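Local coordinates for putative outer membrane protein (LpxR) (Salmonella typhimurium, PDB 3FID) that removes acyl chains from lipid A, probably as a beta-barrel enzyme embedded in the bacterial outer membrane, at residues 56-61 / 80-85; 109-114 / 139-144; 133-138 / 236-241. All blocks are in the same frame, centred on the assembly; numbering follows the deposited sequence.

The three contacts step outward along one end of the beta-barrel. Contact 1 is the buried one: wall strands 49-60 and 80-94, joined by one antiparallel backbone ladder and carrying a zinc-bound histidine. Contact 2, also on barrel-wall strands, sits at the surface, where the turn leaving strand 97-108 meets the start of strand 140-157 through a few polar side-chain bonds. Contact 3, partly buried and farthest from the centre of the chain, has no regular pairing; two loops are held by a carboxylate, backbone bonds and waters. Its segment 133-138 runs directly into 139-144 of contact 2. Gln57 reaches the 109-114 turn, Trp133 packs on Ile59, and Pro110 rests against Leu239.

Contact 1. Residues 56-61 / 80-85; sequences AQDIYS and SAFLHT. With ZN (zinc ion), chain E.
His84 lies over the Ala56 methyl of the neighbouring strand and turns its edge to Asp58. Its CG stands between the backbone N and the carbonyl carbon (chi1 46°), which lays the imidazole across the ladder. One ring face takes the Ala56 methyl as a CH-pi contact, CB lying 3.7 Å from the ring centroid; the opposite face lies nearly parallel to the Phe82 ring and offset from it, with Phe82 CE2 over its centre, so the imidazole lies between a methyl and an aromatic face. At its rim, His84 NE2 gives a hydrogen bond of 2.9 Å to Asp58 OD2, nearly in the ring plane but on the anti side of the carboxylate and 30° out of its plane. His84 ND1 binds zinc at 2.1 Å, alongside His54, Asp104 and a water, so Asp58 is a second-shell residue that fixes the ring's rotation. Asp58 OD1 turns to Tyr33 and Arg205. Strands 56-60 and 80-85 form an antiparallel pair in the barrel wall of this outer membrane protein, and hydrogen-bonded pairs Ala56-His84, Asp58-Phe82 and Tyr60-Ser80 put their side chains on the zinc side. Farther along that face, Tyr60 CB lies 3.6 Å from Ser80 OG, and Phe82 CB comes to the edge of the tyrosine ring. On the other face Leu83 CD1 bends to 3.5 Å from Ala56 O, while Ile59 CG1 meets Ala81 CB at 4.3 Å.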
ATOM      1  N   ALA A  56     -10.323  -1.930   4.418  1.00 10.75           N
ATOM      2  CA  ALA A  56      -9.652  -0.842   3.714  1.00  9.55           C
ATOM      3  C   ALA A  56     -10.385  -0.457   2.426  1.00  9.01           C
ATOM      4  O   ALA A  56     -11.136  -1.270   1.871  1.00  9.48           O
ATOM      5  CB  ALA A  56      -8.207  -1.244   3.409  1.00  8.09           C
ATOM      6  N   GLN A  57     -10.164   0.776   1.991  1.00  8.47           N
ATOM      7  CA  GLN A  57     -10.654   1.251   0.688  1.00  8.12           C
ATOM      8  C   GLN A  57      -9.533   2.022  -0.001  1.00  8.19           C
ATOM      9  O   GLN A  57      -8.958   2.959   0.564  1.00  9.29           O
ATOM     10  CB  GLN A  57     -11.884   2.155   0.840  1.00  7.38           C
ATOM     11  CG  GLN A  57     -12.602   2.432  -0.523  1.00  8.64           C
ATOM     12  CD  GLN A  57     -13.371   3.735  -0.551  1.00 11.10           C
ATOM     13  OE1 GLN A  57     -12.904   4.764  -0.058  1.00 13.08           O
ATOM     14  NE2 GLN A  57     -14.568   3.696  -1.123  1.00 12.06           N
ATOM     15  N   ASP A  58      -9.212   1.612  -1.218  1.00  8.40           N
ATOM     16  CA  ASP A  58      -8.222   2.316  -2.019  1.00  7.57           C
ATOM     17  C   ASP A  58      -8.856   2.789  -3.314  1.00  8.52           C
ATOM     18  O   ASP A  58      -9.652   2.060  -3.895  1.00  9.13           O
ATOM     19  CB  ASP A  58      -7.083   1.368  -2.302  1.00  8.96           C
ATOM     20  CG  ASP A  58      -6.364   0.990  -1.037  1.00  9.22           C
ATOM     21  OD1 ASP A  58      -5.880   1.936  -0.361  1.00  9.02           O
ATOM     22  OD2 ASP A  58      -6.343  -0.215  -0.728  1.00  9.10           O
ATOM     23  N   ILE A  59      -8.518   4.018  -3.716  1.00  8.27           N
ATOM     24  CA  ILE A  59      -9.158   4.719  -4.838  1.00  8.80           C
ATOM     25  C   ILE A  59      -8.058   5.080  -5.849  1.00  9.23           C
ATOM     26  O   ILE A  59      -6.989   5.589  -5.456  1.00  8.48           O
ATOM     27  CB  ILE A  59      -9.872   5.988  -4.345  1.00  8.83           C
ATOM     28  CG1 ILE A  59     -10.869   5.633  -3.214  1.00 10.01           C
ATOM     29  CG2 ILE A  59     -10.622   6.735  -5.532  1.00  7.88           C
ATOM     30  CD1 ILE A  59     -11.644   6.860  -2.692  1.00  8.29           C
ATOM     31  N   TYR A  60      -8.335   4.780  -7.124  1.00  9.91           N
ATOM     32  CA  TYR A  60      -7.390   4.925  -8.235  1.00 10.84           C
ATOM     33  C   TYR A  60      -8.017   5.846  -9.266  1.00 10.85           C
ATOM     34  O   TYR A  60      -9.245   5.883  -9.398  1.00  9.76           O
ATOM     35  CB  TYR A  60      -7.036   3.557  -8.863  1.00 10.61           C
ATOM     36  CG  TYR A  60      -6.396   2.674  -7.809  1.00 11.07           C
ATOM     37  CD1 TYR A  60      -5.058   2.840  -7.476  1.00 12.44           C
ATOM     38  CD2 TYR A  60      -7.148   1.737  -7.094  1.00 14.02           C
ATOM     39  CE1 TYR A  60      -4.454   2.080  -6.455  1.00 13.16           C
ATOM     40  CE2 TYR A  60      -6.555   0.960  -6.079  1.00 14.62           C
ATOM     41  CZ  TYR A  60      -5.211   1.152  -5.770  1.00 12.69           C
ATOM     42  OH  TYR A  60      -4.595   0.418  -4.774  1.00 13.42           O
ATOM     43  N   SER A  61      -7.161   6.588  -9.968  1.00 10.84           N
ATOM     44  CA  SER A  61      -7.610   7.804 -10.701  1.00 10.86           C
ATOM     45  C   SER A  61      -6.800   7.973 -12.002  1.00 11.95           C
ATOM     46  O   SER A  61      -5.619   7.584 -12.048  1.00 11.05           O
ATOM     47  CB  SER A  61      -7.423   9.041  -9.806  1.00 10.44           C
ATOM     48  OG  SER A  61      -7.841  10.243 -10.482  1.00 12.37           O
ATOM     49  N   SER A  80     -11.356   3.930 -10.449  1.00 10.78           N
ATOM     50  CA  SER A  80     -11.765   2.666  -9.824  1.00 10.90           C
ATOM     51  C   SER A  80     -11.554   2.709  -8.304  1.00 10.46           C
ATOM     52  O   SER A  80     -10.874   3.579  -7.785  1.00 10.05           O
ATOM     53  CB  SER A  80     -11.023   1.448 -10.428  1.00 11.28           C
ATOM     54  OG  SER A  80      -9.640   1.465 -10.075  1.00 12.48           O
ATOM     55  N   ALA A  81     -12.157   1.767  -7.598  1.00 10.24           N
ATOM     56  CA  ALA A  81     -11.829   1.590  -6.180  1.00 10.42           C
ATOM     57  C   ALA A  81     -11.849   0.121  -5.790  1.00 10.90           C
ATOM     58  O   ALA A  81     -12.529  -0.705  -6.409  1.00 11.15           O
ATOM     59  CB  ALA A  81     -12.766   2.429  -5.271  1.00 10.20           C
ATOM     60  N   PHE A  82     -11.070  -0.186  -4.765  1.00 10.38           N
ATOM     61  CA  PHE A  82     -10.905  -1.535  -4.256  1.00 10.83           C
ATOM     62  C   PHE A  82     -11.280  -1.470  -2.768  1.00 10.23           C
ATOM     63  O   PHE A  82     -10.636  -0.776  -2.004  1.00 10.16           O
ATOM     64  CB  PHE A  82      -9.433  -1.916  -4.454  1.00 11.08           C
ATOM     65  CG  PHE A  82      -9.037  -3.252  -3.857  1.00 12.04           C
ATOM     66  CD1 PHE A  82      -9.920  -4.331  -3.831  1.00 11.89           C
ATOM     67  CD2 PHE A  82      -7.734  -3.425  -3.392  1.00 12.20           C
ATOM     68  CE1 PHE A  82      -9.513  -5.572  -3.341  1.00 12.72           C
ATOM     69  CE2 PHE A  82      -7.316  -4.656  -2.875  1.00 11.39           C
ATOM     70  CZ  PHE A  82      -8.215  -5.729  -2.852  1.00 12.80           C
ATOM     71  N   LEU A  83     -12.340  -2.172  -2.386  1.00 10.26           N
ATOM     72  CA  LEU A  83     -12.801  -2.223  -0.984  1.00 10.27           C
ATOM     73  C   LEU A  83     -12.550  -3.638  -0.479  1.00 10.03           C
ATOM     74  O   LEU A  83     -12.939  -4.597  -1.128  1.00 10.13           O
ATOM     75  CB  LEU A  83     -14.298  -1.935  -0.921  1.00 11.50           C
ATOM     76  CG  LEU A  83     -14.967  -2.009   0.458  1.00  9.48           C
ATOM     77  CD1 LEU A  83     -14.568  -0.844   1.430  1.00 10.63           C
ATOM     78  CD2 LEU A  83     -16.463  -1.981   0.140  1.00 11.80           C
ATOM     79  N   HIS A  84     -11.865  -3.781   0.651  1.00 10.20           N
ATOM     80  CA  HIS A  84     -11.387  -5.127   1.010  1.00 10.70           C
ATOM     81  C   HIS A  84     -11.300  -5.348   2.506  1.00 10.88           C
ATOM     82  O   HIS A  84     -11.183  -4.414   3.272  1.00 10.74           O
ATOM     83  CB  HIS A  84     -10.051  -5.461   0.326  1.00 10.41           C
ATOM     84  CG  HIS A  84      -9.018  -4.368   0.403  1.00  9.64           C
ATOM     85  ND1 HIS A  84      -7.831  -4.506   1.087  1.00  9.82           N
ATOM     86  CD2 HIS A  84      -8.987  -3.134  -0.151  1.00  9.20           C
ATOM     87  CE1 HIS A  84      -7.112  -3.404   0.944  1.00  7.98           C
ATOM     88  NE2 HIS A  84      -7.804  -2.548   0.217  1.00  8.36           N
ATOM     89  N   THR A  85     -11.406  -6.614   2.911  1.00 11.31           N
ATOM     90  CA  THR A  85     -11.236  -6.949   4.301  1.00 11.40           C
ATOM     91  C   THR A  85     -10.505  -8.265   4.313  1.00 11.68           C
ATOM     92  O   THR A  85     -10.645  -9.048   3.400  1.00 11.84           O
ATOM     93  CB  THR A  85     -12.603  -7.033   5.071  1.00 12.13           C
ATOM     94  OG1 THR A  85     -12.357  -7.365   6.445  1.00 12.37           O
ATOM     95  CG2 THR A  85     -13.566  -8.045   4.458  1.00 11.10           C
TER
HETATM   96 ZN    ZN E 299      -6.910  -6.014   2.209  1.00 15.36          ZN
HETATM   97  O   HOH W   1      -4.752  -5.888   1.526  1.00 12.80           O

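Contact 2. Residues 109-114 / 139-144; sequences GPDAGG and NRYGYT
Asp111 and Asn139 carry this contact, with Tyr141 at its edge. The aspartate side chain meets both partners one atom at a time. CB lies against both, 3.3 Å from Asn139 OD1 and 3.4 Å from Tyr141 OH. With CG beside the backbone N (chi1 -68°), the carboxylate is carried across the asparagine amide, the two side chains crossing at about a right angle with their planes 49° apart; CG sits 3.3 Å from Asn139 ND2. OD1 then lies 3.1 Å from the same ND2. OD2 turns to the tyrosine, whose OH donates a 2.7 Å hydrogen bond to it on the anti side, 19° out of the carboxylate plane. The aspartate oxygen stands at the edge of the Tyr141 ring, near its plane.

The oxygen of the same amide faces the backbone: OD1 receives the N-H of Asp111 at 3.0 Å, in the plane of the amide carbonyl and on a lone pair, and also lies 3.3 Å from Pro110 CD. Gly109, where the two backbones are nearest, leaves room for that oxygen. Residues 110-112 form a 3-10 turn after strand 97-108, Gly113 is the N-cap of helix 114-125, and the turn is bonded to the start of the neighbouring antiparallel strand 140-157, as at the end of a beta-barrel wall where a strand leads out into a loop and helix.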
ATOM      1  N   GLY A 109     -14.957  -2.026  -8.361  1.00 13.07           N
ATOM      2  CA  GLY A 109     -16.139  -1.650  -9.139  1.00 13.17           C
ATOM      3  C   GLY A 109     -16.921  -0.598  -8.395  1.00 13.43           C
ATOM      4  O   GLY A 109     -16.482  -0.135  -7.331  1.00 13.90           O
ATOM      5  N   PRO A 110     -18.070  -0.162  -8.947  1.00 13.52           N
ATOM      6  CA  PRO A 110     -18.911   0.819  -8.237  1.00 12.68           C
ATOM      7  C   PRO A 110     -19.257   0.416  -6.769  1.00 12.78           C
ATOM      8  O   PRO A 110     -19.336   1.276  -5.897  1.00 13.85           O
ATOM      9  CB  PRO A 110     -20.178   0.859  -9.095  1.00 13.95           C
ATOM     10  CG  PRO A 110     -19.706   0.541 -10.438  1.00 13.06           C
ATOM     11  CD  PRO A 110     -18.629  -0.503 -10.275  1.00 12.70           C
ATOM     12  N   ASP A 111     -19.429  -0.877  -6.510  1.00 12.95           N
ATOM     13  CA  ASP A 111     -19.737  -1.395  -5.161  1.00 14.01           C
ATOM     14  C   ASP A 111     -18.638  -1.109  -4.123  1.00 13.26           C
ATOM     15  O   ASP A 111     -18.907  -1.128  -2.925  1.00 12.57           O
ATOM     16  CB  ASP A 111     -20.025  -2.903  -5.204  1.00 14.06           C
ATOM     17  CG  ASP A 111     -21.329  -3.230  -5.939  1.00 17.42           C
ATOM     18  OD1 ASP A 111     -21.952  -2.282  -6.485  1.00 16.07           O
ATOM     19  OD2 ASP A 111     -21.700  -4.430  -5.979  1.00 17.11           O
ATOM     20  N   ALA A 112     -17.424  -0.805  -4.593  1.00 12.71           N
ATOM     21  CA  ALA A 112     -16.326  -0.467  -3.680  1.00 12.10           C
ATOM     22  C   ALA A 112     -16.473   0.930  -3.078  1.00 11.21           C
ATOM     23  O   ALA A 112     -15.808   1.275  -2.105  1.00 11.85           O
ATOM     24  CB  ALA A 112     -14.977  -0.637  -4.396  1.00 11.21           C
ATOM     25  N   GLY A 113     -17.342   1.758  -3.677  1.00 11.93           N
ATOM     26  CA  GLY A 113     -17.747   3.056  -3.095  1.00 11.44           C
ATOM     27  C   GLY A 113     -16.808   4.231  -3.324  1.00 12.17           C
ATOM     28  O   GLY A 113     -16.836   5.218  -2.572  1.00 12.14           O
ATOM     29  N   GLY A 114     -15.939   4.118  -4.329  1.00 12.92           N
ATOM     30  CA  GLY A 114     -14.981   5.200  -4.648  1.00 12.41           C
ATOM     31  C   GLY A 114     -15.606   6.530  -5.056  1.00 12.58           C
ATOM     32  O   GLY A 114     -15.191   7.584  -4.559  1.00 11.10           O
ATOM     33  N   ASN A 139     -18.002  -3.798 -11.679  1.00 15.30           N
ATOM     34  CA  ASN A 139     -17.852  -4.708 -10.535  1.00 15.36           C
ATOM     35  C   ASN A 139     -17.197  -6.041 -10.886  1.00 15.97           C
ATOM     36  O   ASN A 139     -17.555  -6.679 -11.887  1.00 15.28           O
ATOM     37  CB  ASN A 139     -19.201  -4.999  -9.863  1.00 16.27           C
ATOM     38  CG  ASN A 139     -19.742  -3.823  -9.060  1.00 17.59           C
ATOM     39  OD1 ASN A 139     -19.005  -3.156  -8.338  1.00 16.76           O
ATOM     40  ND2 ASN A 139     -21.057  -3.570  -9.178  1.00 20.18           N
ATOM     41  N   ARG A 140     -16.230  -6.440 -10.059  1.00 14.66           N
ATOM     42  CA  ARG A 140     -15.795  -7.818  -9.974  1.00 14.55           C
ATOM     43  C   ARG A 140     -15.483  -8.079  -8.521  1.00 14.78           C
ATOM     44  O   ARG A 140     -14.692  -7.364  -7.923  1.00 14.42           O
ATOM     45  CB  ARG A 140     -14.581  -8.135 -10.840  1.00 14.57           C
ATOM     46  CG  ARG A 140     -14.172  -9.592 -10.660  1.00 16.22           C
ATOM     47  CD  ARG A 140     -12.968  -9.970 -11.445  1.00 19.25           C
ATOM     48  NE  ARG A 140     -13.202  -9.948 -12.883  1.00 18.94           N
ATOM     49  CZ  ARG A 140     -12.252 -10.229 -13.774  1.00 21.06           C
ATOM     50  NH1 ARG A 140     -11.017 -10.556 -13.358  1.00 23.02           N
ATOM     51  NH2 ARG A 140     -12.525 -10.182 -15.071  1.00 19.64           N
ATOM     52  N   TYR A 141     -16.162  -9.076  -7.957  1.00 15.33           N
ATOM     53  CA  TYR A 141     -15.982  -9.487  -6.571  1.00 15.10           C
ATOM     54  C   TYR A 141     -14.939 -10.554  -6.611  1.00 15.50           C
ATOM     55  O   TYR A 141     -14.851 -11.301  -7.596  1.00 15.15           O
ATOM     56  CB  TYR A 141     -17.284 -10.073  -6.013  1.00 15.33           C
ATOM     57  CG  TYR A 141     -18.201  -9.017  -5.495  1.00 15.69           C
ATOM     58  CD1 TYR A 141     -18.189  -8.657  -4.148  1.00 14.88           C
ATOM     59  CD2 TYR A 141     -19.081  -8.345  -6.361  1.00 15.62           C
ATOM     60  CE1 TYR A 141     -19.019  -7.634  -3.659  1.00 16.15           C
ATOM     61  CE2 TYR A 141     -19.921  -7.341  -5.877  1.00 17.20           C
ATOM     62  CZ  TYR A 141     -19.878  -6.994  -4.524  1.00 15.81           C
ATOM     63  OH  TYR A 141     -20.704  -6.007  -4.055  1.00 15.57           O
ATOM     64  N   GLY A 142     -14.128 -10.641  -5.565  1.00 15.18           N
ATOM     65  CA  GLY A 142     -13.087 -11.647  -5.586  1.00 16.51           C
ATOM     66  C   GLY A 142     -12.347 -11.793  -4.287  1.00 17.85           C
ATOM     67  O   GLY A 142     -12.779 -11.305  -3.249  1.00 16.90           O
ATOM     68  N   TYR A 143     -11.229 -12.485  -4.370  1.00 19.15           N
ATOM     69  CA  TYR A 143     -10.398 -12.768  -3.225  1.00 21.14           C
ATOM     70  C   TYR A 143      -8.946 -12.499  -3.630  1.00 20.97           C
ATOM     71  O   TYR A 143      -8.604 -12.536  -4.832  1.00 20.54           O
ATOM     72  CB  TYR A 143     -10.582 -14.232  -2.822  1.00 22.49           C
ATOM     73  CG  TYR A 143      -9.922 -15.195  -3.788  1.00 25.28           C
ATOM     74  CD1 TYR A 143     -10.566 -15.575  -4.971  1.00 27.84           C
ATOM     75  CD2 TYR A 143      -8.642 -15.716  -3.530  1.00 26.28           C
ATOM     76  CE1 TYR A 143      -9.961 -16.444  -5.874  1.00 27.63           C
ATOM     77  CE2 TYR A 143      -8.030 -16.588  -4.428  1.00 27.34           C
ATOM     78  CZ  TYR A 143      -8.705 -16.953  -5.591  1.00 26.77           C
ATOM     79  OH  TYR A 143      -8.115 -17.815  -6.497  1.00 27.43           O
ATOM     80  N   THR A 144      -8.107 -12.194  -2.640  1.00 20.28           N
ATOM     81  CA  THR A 144      -6.669 -12.222  -2.848  1.00 20.14           C
ATOM     82  C   THR A 144      -6.093 -13.247  -1.875  1.00 18.88           C
ATOM     83  O   THR A 144      -6.566 -13.356  -0.758  1.00 19.89           O
ATOM     84  CB  THR A 144      -5.974 -10.813  -2.698  1.00 20.12           C
ATOM     85  OG1 THR A 144      -6.070 -10.336  -1.333  1.00 23.38           O
ATOM     86  CG2 THR A 144      -6.640  -9.806  -3.612  1.00 21.26           C
TER

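Contact 3. Residues 133-138 / 236-241; sequences WQDQIE and GKTLQT
Asp135 takes hold of the backbone of Gln240 and Thr241, tying together two irregular loops beyond the ends of barrel strands: one leads into strand 140-157, the other follows helix 232-235. Its OD1 accepts two N-H groups, from Gln240 nearly along the C-O axis and from Thr241 above the carboxylate plane, each at 2.8 Å. The second oxygen, OD2, uses its syn lone pair for Thr241 OG1, a very short bond as modelled at 2.5 Å, and it also accepts from the backbone N of Ala72. Both carboxylate oxygens thus have two donors, which would probably favour the charged form. CG stands beside the carbonyl carbon (chi1 -162°), which brings OD1 to the two N-H groups and OD2 to the Thr241 hydroxyl. Thr241 OG1 in turn accepts the hydroxyl proton of Thr238.

The backbones meet next to this knot in a single bridge between Ile137 and Thr238. Leu239 N gives its proton to Gln136 O, and Glu138 N donates to Lys237 O at 3.0 Å, a nearly straight bond of 169°. Around them the apolar parts close in: Leu239 CD1 lies beside Gln136 CG, and Ile137 CD1 meets Thr238 CG2 at 4.1 Å.

Waters link Glu138 to Lys237. The two have opposite charges but stay beyond a salt bridge; one water links Glu138 OE1 to Lys237 NZ, and another joins OE1 to the backbone N of Lys237. Gln134 NE2 finds its main partner in Pro70 O, while Gln134 OE1 receives a weak bond from Gln240 NE2 at 3.5 Å, the two amide planes turned 49° apart.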
ATOM      1  N   TRP A 133     -16.281   9.312 -12.928  1.00 13.02           N
ATOM      2  CA  TRP A 133     -16.721   8.237 -12.046  1.00 13.24           C
ATOM      3  C   TRP A 133     -17.903   7.459 -12.657  1.00 13.43           C
ATOM      4  O   TRP A 133     -18.088   6.308 -12.352  1.00 13.51           O
ATOM      5  CB  TRP A 133     -17.065   8.779 -10.647  1.00 12.13           C
ATOM      6  CG  TRP A 133     -15.877   8.861  -9.739  1.00 11.55           C
ATOM      7  CD1 TRP A 133     -15.276  10.000  -9.247  1.00 11.54           C
ATOM      8  CD2 TRP A 133     -15.156   7.751  -9.181  1.00 11.22           C
ATOM      9  NE1 TRP A 133     -14.217   9.658  -8.425  1.00 11.37           N
ATOM     10  CE2 TRP A 133     -14.121   8.289  -8.365  1.00 10.89           C
ATOM     11  CE3 TRP A 133     -15.295   6.361  -9.278  1.00  9.91           C
ATOM     12  CZ2 TRP A 133     -13.207   7.475  -7.653  1.00 11.79           C
ATOM     13  CZ3 TRP A 133     -14.384   5.544  -8.582  1.00 12.80           C
ATOM     14  CH2 TRP A 133     -13.336   6.117  -7.787  1.00 10.00           C
ATOM     15  N   GLN A 134     -18.685   8.094 -13.545  1.00 15.13           N
ATOM     16  CA  GLN A 134     -19.789   7.417 -14.250  1.00 16.15           C
ATOM     17  C   GLN A 134     -19.253   6.324 -15.166  1.00 15.09           C
ATOM     18  O   GLN A 134     -19.962   5.376 -15.483  1.00 14.40           O
ATOM     19  CB  GLN A 134     -20.667   8.431 -15.058  1.00 16.51           C
ATOM     20  CG  GLN A 134     -19.955   9.163 -16.188  1.00 18.62           C
ATOM     21  CD  GLN A 134     -20.797  10.281 -16.859  1.00 20.61           C
ATOM     22  OE1 GLN A 134     -22.029  10.167 -16.991  1.00 25.42           O
ATOM     23  NE2 GLN A 134     -20.124  11.346 -17.302  1.00 26.59           N
ATOM     24  N   ASP A 135     -18.008   6.490 -15.614  1.00 14.14           N
ATOM     25  CA  ASP A 135     -17.366   5.521 -16.505  1.00 14.53           C
ATOM     26  C   ASP A 135     -16.278   4.703 -15.771  1.00 14.67           C
ATOM     27  O   ASP A 135     -15.300   4.253 -16.376  1.00 14.44           O
ATOM     28  CB  ASP A 135     -16.815   6.265 -17.750  1.00 14.68           C
ATOM     29  CG  ASP A 135     -16.519   5.336 -18.910  1.00 14.66           C
ATOM     30  OD1 ASP A 135     -17.160   4.267 -19.011  1.00 16.45           O
ATOM     31  OD2 ASP A 135     -15.655   5.706 -19.736  1.00 17.72           O
ATOM     32  N   GLN A 136     -16.446   4.523 -14.451  1.00 13.94           N
ATOM     33  CA  GLN A 136     -15.492   3.729 -13.648  1.00 12.54           C
ATOM     34  C   GLN A 136     -15.430   2.256 -14.060  1.00 12.86           C
ATOM     35  O   GLN A 136     -16.299   1.777 -14.789  1.00 13.24           O
ATOM     36  CB  GLN A 136     -15.797   3.882 -12.142  1.00 11.76           C
ATOM     37  CG  GLN A 136     -17.098   3.217 -11.620  1.00 11.34           C
ATOM     38  CD  GLN A 136     -17.251   3.433 -10.122  1.00 12.52           C
ATOM     39  OE1 GLN A 136     -16.402   3.011  -9.356  1.00 12.61           O
ATOM     40  NE2 GLN A 136     -18.325   4.112  -9.708  1.00 10.72           N
ATOM     41  N   ILE A 137     -14.395   1.541 -13.600  1.00 12.32           N
ATOM     42  CA  ILE A 137     -14.307   0.092 -13.783  1.00 12.58           C
ATOM     43  C   ILE A 137     -15.509  -0.625 -13.160  1.00 12.96           C
ATOM     44  O   ILE A 137     -15.887  -0.341 -12.033  1.00 12.58           O
ATOM     45  CB  ILE A 137     -12.956  -0.499 -13.236  1.00 12.42           C
ATOM     46  CG1 ILE A 137     -11.744   0.194 -13.913  1.00 12.24           C
ATOM     47  CG2 ILE A 137     -12.894  -2.017 -13.414  1.00 10.23           C
ATOM     48  CD1 ILE A 137     -11.629   0.005 -15.459  1.00 16.96           C
ATOM     49  N   GLU A 138     -16.097  -1.553 -13.909  1.00 12.62           N
ATOM     50  CA  GLU A 138     -17.285  -2.301 -13.467  1.00 13.78           C
ATOM     51  C   GLU A 138     -16.971  -3.371 -12.414  1.00 14.42           C
ATOM     52  O   GLU A 138     -15.817  -3.830 -12.309  1.00 14.53           O
ATOM     53  CB  GLU A 138     -17.928  -2.975 -14.668  1.00 12.48           C
ATOM     54  CG  GLU A 138     -17.185  -4.208 -15.158  1.00 13.64           C
ATOM     55  CD  GLU A 138     -17.795  -4.789 -16.447  1.00 15.56           C
ATOM     56  OE1 GLU A 138     -17.166  -5.676 -17.050  1.00 17.57           O
ATOM     57  OE2 GLU A 138     -18.874  -4.338 -16.857  1.00 18.35           O
ATOM     58  N   GLY A 236      -9.794  -4.305 -16.179  1.00 15.79           N
ATOM     59  CA  GLY A 236     -11.252  -4.331 -16.167  1.00 16.41           C
ATOM     60  C   GLY A 236     -11.860  -3.412 -17.221  1.00 17.30           C
ATOM     61  O   GLY A 236     -11.208  -2.511 -17.742  1.00 17.18           O
ATOM     62  N   LYS A 237     -13.142  -3.614 -17.491  1.00 17.12           N
ATOM     63  CA  LYS A 237     -13.854  -2.865 -18.499  1.00 19.21           C
ATOM     64  C   LYS A 237     -14.642  -1.726 -17.838  1.00 18.30           C
ATOM     65  O   LYS A 237     -15.241  -1.920 -16.778  1.00 18.59           O
ATOM     66  CB  LYS A 237     -14.784  -3.856 -19.217  1.00 18.86           C
ATOM     67  CG  LYS A 237     -15.476  -3.346 -20.459  1.00 22.76           C
ATOM     68  CD  LYS A 237     -16.431  -4.424 -21.013  1.00 23.82           C
ATOM     69  CE  LYS A 237     -17.876  -4.153 -20.571  1.00 29.84           C
ATOM     70  NZ  LYS A 237     -18.819  -5.170 -21.112  1.00 31.08           N
ATOM     71  N   THR A 238     -14.648  -0.544 -18.461  1.00 18.05           N
ATOM     72  CA  THR A 238     -15.366   0.630 -17.928  1.00 18.21           C
ATOM     73  C   THR A 238     -16.892   0.510 -18.090  1.00 19.19           C
ATOM     74  O   THR A 238     -17.358  -0.159 -19.007  1.00 18.50           O
ATOM     75  CB  THR A 238     -14.952   1.915 -18.661  1.00 18.80           C
ATOM     76  OG1 THR A 238     -15.204   1.751 -20.076  1.00 16.69           O
ATOM     77  CG2 THR A 238     -13.456   2.242 -18.413  1.00 17.65           C
ATOM     78  N   LEU A 239     -17.649   1.188 -17.216  1.00 19.49           N
ATOM     79  CA  LEU A 239     -19.125   1.045 -17.158  1.00 20.13           C
ATOM     80  C   LEU A 239     -19.875   1.480 -18.424  1.00 20.46           C
ATOM     81  O   LEU A 239     -20.781   0.778 -18.882  1.00 20.11           O
ATOM     82  CB  LEU A 239     -19.695   1.844 -15.979  1.00 20.18           C
ATOM     83  CG  LEU A 239     -19.692   1.226 -14.591  1.00 19.93           C
ATOM     84  CD1 LEU A 239     -20.236   2.272 -13.599  1.00 20.78           C
ATOM     85  CD2 LEU A 239     -20.553  -0.045 -14.571  1.00 19.86           C
ATOM     86  N   GLN A 240     -19.476   2.628 -18.971  1.00 20.45           N
ATOM     87  CA  GLN A 240     -20.175   3.288 -20.074  1.00 21.18           C
ATOM     88  C   GLN A 240     -19.463   3.201 -21.421  1.00 21.17           C
ATOM     89  O   GLN A 240     -20.098   2.892 -22.436  1.00 20.91           O
ATOM     90  CB  GLN A 240     -20.412   4.742 -19.746  1.00 21.02           C
ATOM     91  CG  GLN A 240     -21.288   4.971 -18.543  1.00 23.38           C
ATOM     92  CD  GLN A 240     -21.435   6.432 -18.298  1.00 27.08           C
ATOM     93  OE1 GLN A 240     -20.594   7.229 -18.716  1.00 30.57           O
ATOM     94  NE2 GLN A 240     -22.504   6.809 -17.631  1.00 30.74           N
ATOM     95  N   THR A 241     -18.164   3.482 -21.457  1.00 21.10           N
ATOM     96  CA  THR A 241     -17.417   3.312 -22.719  1.00 20.87           C
ATOM     97  C   THR A 241     -17.081   1.857 -23.002  1.00 21.70           C
ATOM     98  O   THR A 241     -16.651   1.523 -24.112  1.00 21.96           O
ATOM     99  CB  THR A 241     -16.134   4.173 -22.785  1.00 21.55           C
ATOM    100  OG1 THR A 241     -15.351   3.995 -21.588  1.00 20.36           O
ATOM    101  CG2 THR A 241     -16.484   5.642 -22.927  1.00 21.81           C
TER
HETATM  102  O   HOH W   2     -14.684  -5.979 -16.264  1.00 12.89           O
HETATM  103  O   HOH W   3     -19.248  -2.279 -18.555  1.00 31.59           O
HETATM  104  O   HOH W   4     -17.782  -7.077 -19.280  1.00 40.20           O